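Local coordinates for galactose mutarotase related enzyme (Lactobacillus acidophilus, PDB 3DCD), which is of unknown function but belongs to the aldose 1-epimerase family and probably binds a carbohydrate, perhaps as an isomerase, at residues M1-K11 and I14-H28. Residues are numbered along the deposited sequence; the frame is centred on the assembly and turned at random. Where two conformers were deposited one is given.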
HETATM    1  N   MSE A   1       4.891 -14.523 -13.640  1.00 19.83           N
HETATM    2  CA  MSE A   1       3.654 -15.200 -14.120  1.00 20.94           C
HETATM    3  C   MSE A   1       2.418 -14.521 -13.518  1.00 19.76           C
HETATM    4  O   MSE A   1       2.418 -14.197 -12.335  1.00 19.21           O
HETATM    5  CB  MSE A   1       3.672 -16.680 -13.730  1.00 22.01           C
HETATM    6  CG  MSE A   1       2.345 -17.392 -13.974  1.00 24.46           C
HETATM    7 SE   MSE A   1       1.881 -17.407 -15.884  1.00 35.22          SE
HETATM    8  CE  MSE A   1      -0.074 -17.318 -15.830  1.00 30.92           C
ATOM      9  N   ASP A   2       1.392 -14.311 -14.344  1.00 19.09           N
ATOM     10  CA  ASP A   2       0.127 -13.720 -13.897  1.00 18.53           C
ATOM     11  C   ASP A   2      -0.910 -14.794 -13.560  1.00 18.36           C
ATOM     12  O   ASP A   2      -0.973 -15.848 -14.210  1.00 18.03           O
ATOM     13  CB  ASP A   2      -0.455 -12.797 -14.967  1.00 19.54           C
ATOM     14  CG  ASP A   2       0.363 -11.529 -15.177  1.00 19.88           C
ATOM     15  OD1 ASP A   2       1.235 -11.205 -14.354  1.00 19.83           O
ATOM     16  OD2 ASP A   2       0.124 -10.851 -16.193  1.00 23.61           O
ATOM     17  N   TYR A   3      -1.725 -14.508 -12.549  1.00 17.48           N
ATOM     18  CA  TYR A   3      -2.770 -15.411 -12.082  1.00 17.20           C
ATOM     19  C   TYR A   3      -4.039 -14.589 -11.914  1.00 16.87           C
ATOM     20  O   TYR A   3      -3.981 -13.415 -11.539  1.00 16.28           O
ATOM     21  CB  TYR A   3      -2.377 -16.040 -10.734  1.00 17.07           C
ATOM     22  CG  TYR A   3      -1.156 -16.945 -10.812  1.00 17.34           C
ATOM     23  CD1 TYR A   3       0.131 -16.428 -10.693  1.00 17.16           C
ATOM     24  CD2 TYR A   3      -1.293 -18.313 -11.013  1.00 17.61           C
ATOM     25  CE1 TYR A   3       1.259 -17.256 -10.776  1.00 17.38           C
ATOM     26  CE2 TYR A   3      -0.171 -19.150 -11.095  1.00 18.49           C
ATOM     27  CZ  TYR A   3       1.096 -18.603 -10.976  1.00 17.92           C
ATOM     28  OH  TYR A   3       2.191 -19.423 -11.059  1.00 20.31           O
ATOM     29  N   THR A   4      -5.177 -15.221 -12.183  1.00 16.86           N
ATOM     30  CA  THR A   4      -6.481 -14.572 -12.123  1.00 16.54           C
ATOM     31  C   THR A   4      -7.350 -15.144 -11.013  1.00 16.10           C
ATOM     32  O   THR A   4      -7.386 -16.360 -10.821  1.00 15.03           O
ATOM     33  CB  THR A   4      -7.212 -14.770 -13.464  1.00 16.95           C
ATOM     34  OG1 THR A   4      -6.503 -14.060 -14.476  1.00 18.39           O
ATOM     35  CG2 THR A   4      -8.667 -14.254 -13.400  1.00 18.23           C
ATOM     36  N   ILE A   5      -8.004 -14.245 -10.270  1.00 15.47           N
ATOM     37  CA  ILE A   5      -9.130 -14.576  -9.400  1.00 15.83           C
ATOM     38  C   ILE A   5     -10.297 -13.693  -9.856  1.00 15.93           C
ATOM     39  O   ILE A   5     -10.092 -12.552 -10.270  1.00 15.90           O
ATOM     40  CB  ILE A   5      -8.821 -14.429  -7.861  1.00 15.24           C
ATOM     41  CG1 ILE A   5      -8.452 -12.986  -7.468  1.00 15.97           C
ATOM     42  CG2 ILE A   5      -7.709 -15.418  -7.438  1.00 15.48           C
ATOM     43  CD1 ILE A   5      -8.406 -12.710  -5.950  1.00 15.66           C
ATOM     44  N   GLU A   6     -11.513 -14.227  -9.811  1.00 16.27           N
ATOM     45  CA  GLU A   6     -12.643 -13.531 -10.421  1.00 17.14           C
ATOM     46  C   GLU A   6     -13.989 -14.038  -9.951  1.00 17.03           C
ATOM     47  O   GLU A   6     -14.121 -15.171  -9.489  1.00 16.91           O
ATOM     48  CB  GLU A   6     -12.567 -13.602 -11.958  1.00 16.97           C
ATOM     49  CG  GLU A   6     -12.773 -14.977 -12.558  1.00 18.07           C
ATOM     50  CD  GLU A   6     -12.791 -14.949 -14.081  1.00 19.44           C
ATOM     51  OE1 GLU A   6     -12.111 -15.784 -14.712  1.00 21.22           O
ATOM     52  OE2 GLU A   6     -13.500 -14.100 -14.657  1.00 23.52           O
ATOM     53  N   ASN A   7     -14.987 -13.169 -10.056  1.00 17.31           N
ATOM     54  CA  ASN A   7     -16.369 -13.560  -9.854  1.00 17.60           C
ATOM     55  C   ASN A   7     -17.240 -12.790 -10.831  1.00 18.29           C
ATOM     56  O   ASN A   7     -16.724 -12.227 -11.799  1.00 17.94           O
ATOM     57  CB  ASN A   7     -16.806 -13.353  -8.394  1.00 16.88           C
ATOM     58  CG  ASN A   7     -16.541 -11.935  -7.876  1.00 17.10           C
ATOM     59  OD1 ASN A   7     -16.306 -11.749  -6.688  1.00 16.45           O
ATOM     60  ND2 ASN A   7     -16.553 -10.952  -8.759  1.00 14.35           N
ATOM     61  N   ASN A   8     -18.546 -12.757 -10.569  1.00 19.11           N
ATOM     62  CA  ASN A   8     -19.492 -12.044 -11.408  1.00 20.80           C
ATOM     63  C   ASN A   8     -19.410 -10.512 -11.344  1.00 21.09           C
ATOM     64  O   ASN A   8     -20.082  -9.830 -12.130  1.00 21.21           O
ATOM     65  CB  ASN A   8     -20.926 -12.483 -11.082  1.00 21.37           C
ATOM     66  CG  ASN A   8     -21.215 -13.929 -11.478  1.00 23.95           C
ATOM     67  OD1 ASN A   8     -20.534 -14.519 -12.328  1.00 27.43           O
ATOM     68  ND2 ASN A   8     -22.250 -14.503 -10.865  1.00 26.63           N
HETATM   69  N   MSE A   9     -18.608  -9.983 -10.413  1.00 20.99           N
HETATM   70  CA  MSE A   9     -18.489  -8.541 -10.204  1.00 21.55           C
HETATM   71  C   MSE A   9     -17.163  -7.976 -10.738  1.00 20.33           C
HETATM   72  O   MSE A   9     -17.149  -6.948 -11.428  1.00 18.64           O
HETATM   73  CB  MSE A   9     -18.615  -8.189  -8.714  1.00 22.64           C
HETATM   74  CG  MSE A   9     -19.896  -8.661  -8.026  1.00 31.23           C
HETATM   75 SE   MSE A   9     -21.472  -7.771  -8.745  1.00 51.31          SE
HETATM   76  CE  MSE A   9     -21.017  -5.903  -8.250  1.00 44.29           C
ATOM     77  N   ILE A  10     -16.052  -8.627 -10.382  1.00 19.00           N
ATOM     78  CA  ILE A  10     -14.718  -8.088 -10.669  1.00 18.76           C
ATOM     79  C   ILE A  10     -13.745  -9.212 -11.063  1.00 18.09           C
ATOM     80  O   ILE A  10     -13.916 -10.368 -10.662  1.00 16.92           O
ATOM     81  CB  ILE A  10     -14.139  -7.186  -9.506  1.00 19.01           C
ATOM     82  CG1 ILE A  10     -14.013  -7.934  -8.181  1.00 19.91           C
ATOM     83  CG2 ILE A  10     -14.973  -5.876  -9.284  1.00 18.92           C
ATOM     84  CD1 ILE A  10     -13.275  -7.089  -7.081  1.00 20.29           C
ATOM     85  N   LYS A  11     -12.765  -8.876 -11.889  1.00 17.15           N
ATOM     86  CA  LYS A  11     -11.744  -9.835 -12.317  1.00 18.15           C
ATOM     87  C   LYS A  11     -10.393  -9.205 -12.018  1.00 17.48           C
ATOM     88  O   LYS A  11     -10.122  -8.063 -12.418  1.00 17.21           O
ATOM     89  CB  LYS A  11     -11.873 -10.161 -13.810  1.00 18.03           C
ATOM     90  CG  LYS A  11     -10.852 -11.167 -14.345  1.00 20.87           C
ATOM     91  CD  LYS A  11     -11.051 -11.403 -15.834  1.00 21.21           C
ATOM     92  CE  LYS A  11     -10.249 -12.600 -16.338  1.00 26.25           C
ATOM     93  NZ  LYS A  11     -10.599 -12.970 -17.770  1.00 29.23           N
ATOM     94  N   ILE A  14      -3.006 -10.907 -10.885  1.00 15.49           N
ATOM     95  CA  ILE A  14      -1.912 -10.661  -9.949  1.00 15.86           C
ATOM     96  C   ILE A  14      -0.650 -11.439 -10.364  1.00 15.49           C
ATOM     97  O   ILE A  14      -0.740 -12.592 -10.777  1.00 15.94           O
ATOM     98  CB  ILE A  14      -2.305 -11.089  -8.525  1.00 15.93           C
ATOM     99  CG1 ILE A  14      -3.685 -10.519  -8.158  1.00 17.61           C
ATOM    100  CG2 ILE A  14      -1.246 -10.639  -7.524  1.00 15.43           C
ATOM    101  CD1 ILE A  14      -4.514 -11.446  -7.339  1.00 21.45           C
ATOM    102  N   SER A  15       0.511 -10.802 -10.228  1.00 15.28           N
ATOM    103  CA  SER A  15       1.790 -11.412 -10.617  1.00 15.29           C
ATOM    104  C   SER A  15       2.477 -12.032  -9.419  1.00 15.66           C
ATOM    105  O   SER A  15       2.433 -11.483  -8.312  1.00 15.42           O
ATOM    106  CB  SER A  15       2.725 -10.360 -11.237  1.00 15.68           C
ATOM    107  OG  SER A  15       4.010 -10.919 -11.535  1.00 16.38           O
ATOM    108  N   ASP A  16       3.139 -13.163  -9.638  1.00 16.40           N
ATOM    109  CA  ASP A  16       3.927 -13.747  -8.576  1.00 16.80           C
ATOM    110  C   ASP A  16       5.195 -12.918  -8.298  1.00 17.44           C
ATOM    111  O   ASP A  16       5.859 -13.116  -7.275  1.00 17.75           O
ATOM    112  CB  ASP A  16       4.244 -15.211  -8.844  1.00 16.75           C
ATOM    113  CG  ASP A  16       4.993 -15.439 -10.148  1.00 16.63           C
ATOM    114  OD1 ASP A  16       5.281 -14.494 -10.898  1.00 16.58           O
ATOM    115  OD2 ASP A  16       5.310 -16.608 -10.422  1.00 17.36           O
ATOM    116  N   HIS A  17       5.522 -12.014  -9.222  1.00 17.44           N
ATOM    117  CA  HIS A  17       6.589 -11.058  -9.002  1.00 17.19           C
ATOM    118  C   HIS A  17       6.097  -9.954  -8.079  1.00 17.47           C
ATOM    119  O   HIS A  17       5.249  -9.140  -8.458  1.00 16.51           O
ATOM    120  CB  HIS A  17       7.110 -10.480 -10.316  1.00 18.12           C
ATOM    121  CG  HIS A  17       8.381  -9.709 -10.146  1.00 18.23           C
ATOM    122  ND1 HIS A  17       8.419  -8.332 -10.112  1.00 20.60           N
ATOM    123  CD2 HIS A  17       9.651 -10.125  -9.945  1.00 18.50           C
ATOM    124  CE1 HIS A  17       9.663  -7.937  -9.907  1.00 18.17           C
ATOM    125  NE2 HIS A  17      10.427  -9.003  -9.803  1.00 18.66           N
ATOM    126  N   GLY A  18       6.597  -9.966  -6.841  1.00 16.52           N
ATOM    127  CA  GLY A  18       6.152  -9.006  -5.829  1.00 16.41           C
ATOM    128  C   GLY A  18       4.716  -9.186  -5.363  1.00 16.15           C
ATOM    129  O   GLY A  18       4.177  -8.299  -4.700  1.00 16.44           O
ATOM    130  N   ALA A  19       4.090 -10.318  -5.708  1.00 15.92           N
ATOM    131  CA  ALA A  19       2.677 -10.596  -5.354  1.00 15.07           C
ATOM    132  C   ALA A  19       1.818  -9.367  -5.653  1.00 14.56           C
ATOM    133  O   ALA A  19       1.026  -8.927  -4.819  1.00 14.51           O
ATOM    134  CB  ALA A  19       2.545 -11.042  -3.858  1.00 14.82           C
ATOM    135  N   GLU A  20       2.006  -8.801  -6.853  1.00 14.30           N
ATOM    136  CA  GLU A  20       1.494  -7.466  -7.176  1.00 13.73           C
ATOM    137  C   GLU A  20       0.280  -7.536  -8.083  1.00 13.84           C
ATOM    138  O   GLU A  20       0.315  -8.185  -9.136  1.00 13.54           O
ATOM    139  CB  GLU A  20       2.576  -6.621  -7.871  1.00 14.64           C
ATOM    140  CG  GLU A  20       2.116  -5.218  -8.194  1.00 13.24           C
ATOM    141  CD  GLU A  20       3.057  -4.465  -9.147  1.00 14.92           C
ATOM    142  OE1 GLU A  20       3.605  -5.073 -10.108  1.00 16.19           O
ATOM    143  OE2 GLU A  20       3.219  -3.247  -8.943  1.00 15.29           O
ATOM    144  N   ILE A  21      -0.788  -6.848  -7.681  1.00 13.45           N
ATOM    145  CA  ILE A  21      -1.980  -6.719  -8.530  1.00 13.58           C
ATOM    146  C   ILE A  21      -1.560  -6.015  -9.822  1.00 13.82           C
ATOM    147  O   ILE A  21      -0.898  -4.981  -9.764  1.00 14.24           O
ATOM    148  CB  ILE A  21      -3.063  -5.899  -7.828  1.00 13.37           C
ATOM    149  CG1 ILE A  21      -3.645  -6.690  -6.646  1.00 13.55           C
ATOM    150  CG2 ILE A  21      -4.174  -5.486  -8.813  1.00 14.36           C
ATOM    151  CD1 ILE A  21      -4.530  -5.781  -5.748  1.00 15.10           C
ATOM    152  N   GLN A  22      -1.912  -6.605 -10.966  1.00 13.78           N
ATOM    153  CA  GLN A  22      -1.645  -6.014 -12.288  1.00 14.49           C
ATOM    154  C   GLN A  22      -2.859  -5.291 -12.839  1.00 14.59           C
ATOM    155  O   GLN A  22      -2.725  -4.326 -13.597  1.00 15.22           O
ATOM    156  CB  GLN A  22      -1.246  -7.106 -13.306  1.00 14.47           C
ATOM    157  CG  GLN A  22      -0.075  -7.962 -12.894  1.00 15.24           C
ATOM    158  CD  GLN A  22       1.149  -7.123 -12.665  1.00 16.24           C
ATOM    159  OE1 GLN A  22       1.749  -6.635 -13.610  1.00 15.82           O
ATOM    160  NE2 GLN A  22       1.507  -6.922 -11.412  1.00 13.59           N
ATOM    161  N   SER A  23      -4.044  -5.790 -12.486  1.00 14.40           N
ATOM    162  CA  SER A  23      -5.284  -5.347 -13.119  1.00 14.39           C
ATOM    163  C   SER A  23      -6.486  -5.676 -12.252  1.00 14.73           C
ATOM    164  O   SER A  23      -6.548  -6.754 -11.682  1.00 15.16           O
ATOM    165  CB  SER A  23      -5.428  -6.046 -14.484  1.00 13.78           C
ATOM    166  OG  SER A  23      -6.705  -5.829 -15.066  1.00 14.04           O
ATOM    167  N   VAL A  24      -7.440  -4.751 -12.169  1.00 15.10           N
ATOM    168  CA  VAL A  24      -8.759  -5.027 -11.566  1.00 15.11           C
ATOM    169  C   VAL A  24      -9.776  -4.447 -12.530  1.00 14.96           C
ATOM    170  O   VAL A  24      -9.737  -3.261 -12.808  1.00 15.51           O
ATOM    171  CB  VAL A  24      -8.945  -4.345 -10.196  1.00 15.51           C
ATOM    172  CG1 VAL A  24     -10.401  -4.481  -9.693  1.00 14.06           C
ATOM    173  CG2 VAL A  24      -7.945  -4.889  -9.146  1.00 16.13           C
ATOM    174  N   LYS A  25     -10.673  -5.277 -13.042  1.00 14.92           N
ATOM    175  CA  LYS A  25     -11.669  -4.811 -13.976  1.00 15.39           C
ATOM    176  C   LYS A  25     -13.081  -5.153 -13.524  1.00 15.70           C
ATOM    177  O   LYS A  25     -13.331  -6.245 -12.996  1.00 16.14           O
ATOM    178  CB  LYS A  25     -11.424  -5.426 -15.349  1.00 16.79           C
ATOM    179  CG  LYS A  25     -10.307  -4.776 -16.144  1.00 17.67           C
ATOM    180  CD  LYS A  25     -10.244  -5.446 -17.507  1.00 21.62           C
ATOM    181  CE  LYS A  25      -8.804  -5.756 -17.868  1.00 24.81           C
ATOM    182  NZ  LYS A  25      -8.696  -6.155 -19.314  1.00 28.63           N
ATOM    183  N   SER A  26     -14.009  -4.224 -13.730  1.00 15.12           N
ATOM    184  CA  SER A  26     -15.419  -4.560 -13.573  1.00 14.52           C
ATOM    185  C   SER A  26     -15.839  -5.621 -14.578  1.00 15.43           C
ATOM    186  O   SER A  26     -15.609  -5.477 -15.773  1.00 15.10           O
ATOM    187  CB  SER A  26     -16.297  -3.322 -13.720  1.00 14.66           C
ATOM    188  OG  SER A  26     -17.651  -3.706 -13.878  1.00 13.36           O
ATOM    189  N   ALA A  27     -16.465  -6.685 -14.080  1.00 15.45           N
ATOM    190  CA  ALA A  27     -17.017  -7.724 -14.932  1.00 15.92           C
ATOM    191  C   ALA A  27     -18.170  -7.176 -15.783  1.00 15.92           C
ATOM    192  O   ALA A  27     -18.506  -7.722 -16.835  1.00 16.07           O
ATOM    193  CB  ALA A  27     -17.498  -8.879 -14.071  1.00 16.37           C
ATOM    194  N   HIS A  28     -18.765  -6.080 -15.334  1.00 15.29           N
ATOM    195  CA  HIS A  28     -19.891  -5.492 -16.059  1.00 15.38           C
ATOM    196  C   HIS A  28     -19.517  -4.431 -17.091  1.00 14.89           C
ATOM    197  O   HIS A  28     -20.082  -4.408 -18.177  1.00 14.73           O
ATOM    198  CB  HIS A  28     -20.874  -4.899 -15.069  1.00 15.30           C
ATOM    199  CG  HIS A  28     -21.527  -5.920 -14.205  1.00 16.67           C
ATOM    200  ND1 HIS A  28     -21.306  -5.992 -12.849  1.00 18.63           N
ATOM    201  CD2 HIS A  28     -22.380  -6.928 -14.507  1.00 18.05           C
ATOM    202  CE1 HIS A  28     -22.004  -6.997 -12.347  1.00 18.66           C
ATOM    203  NE2 HIS A  28     -22.669  -7.576 -13.332  1.00 19.47           N
TER
HETATM  204  O   HOH W   1       3.898 -11.704 -14.182  1.00 17.83           O
HETATM  205  O   HOH W   2       7.195 -16.677 -12.467  1.00 52.88           O
HETATM  206  O   HOH W   3      -8.665  -7.851 -14.671  1.00 16.51           O
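D16 receives the start of the chain with both its backbone and its carboxylate: its N donates to M1 O, while OD1 forms a 2.8 Å salt bridge with the terminal M1 N. CB of D16 lies 4.1 Å from CE1 of the Y3 ring. A chi1 of 58° places CG over the main chain, flanked by the backbone N and the carbonyl carbon, which turns the carboxylate back to M1, whose N meets OD1 from above the carboxylate plane; OD2 lies 3.7 Å from M1 CB and accepts from a water. Replacing D16 by alanine would remove the carboxylate and is likely to leave the terminal ammonium without its charged mate, the N-terminus being freer to move. A second water joins M1 N, D2 OD1 and S15 OG. These contacts lie at one end of a three-stranded antiparallel meander, 2-6, 10-15 and 20-26, in which Y3 and I14 exchange two backbone hydrogen bonds and I5 CG1 meets I14 CD1; I14 also packs on I91 and F93 of strand 90-96. In the next hairpin K11 and K25 form another hydrogen-bonded pair. Beyond it, A27 N reaches M9 O at 2.8 Å from above the carbonyl plane, and the selenium of selenomethionine M9 lies in plane at the H28 ring edge, 3.7 Å from CE1.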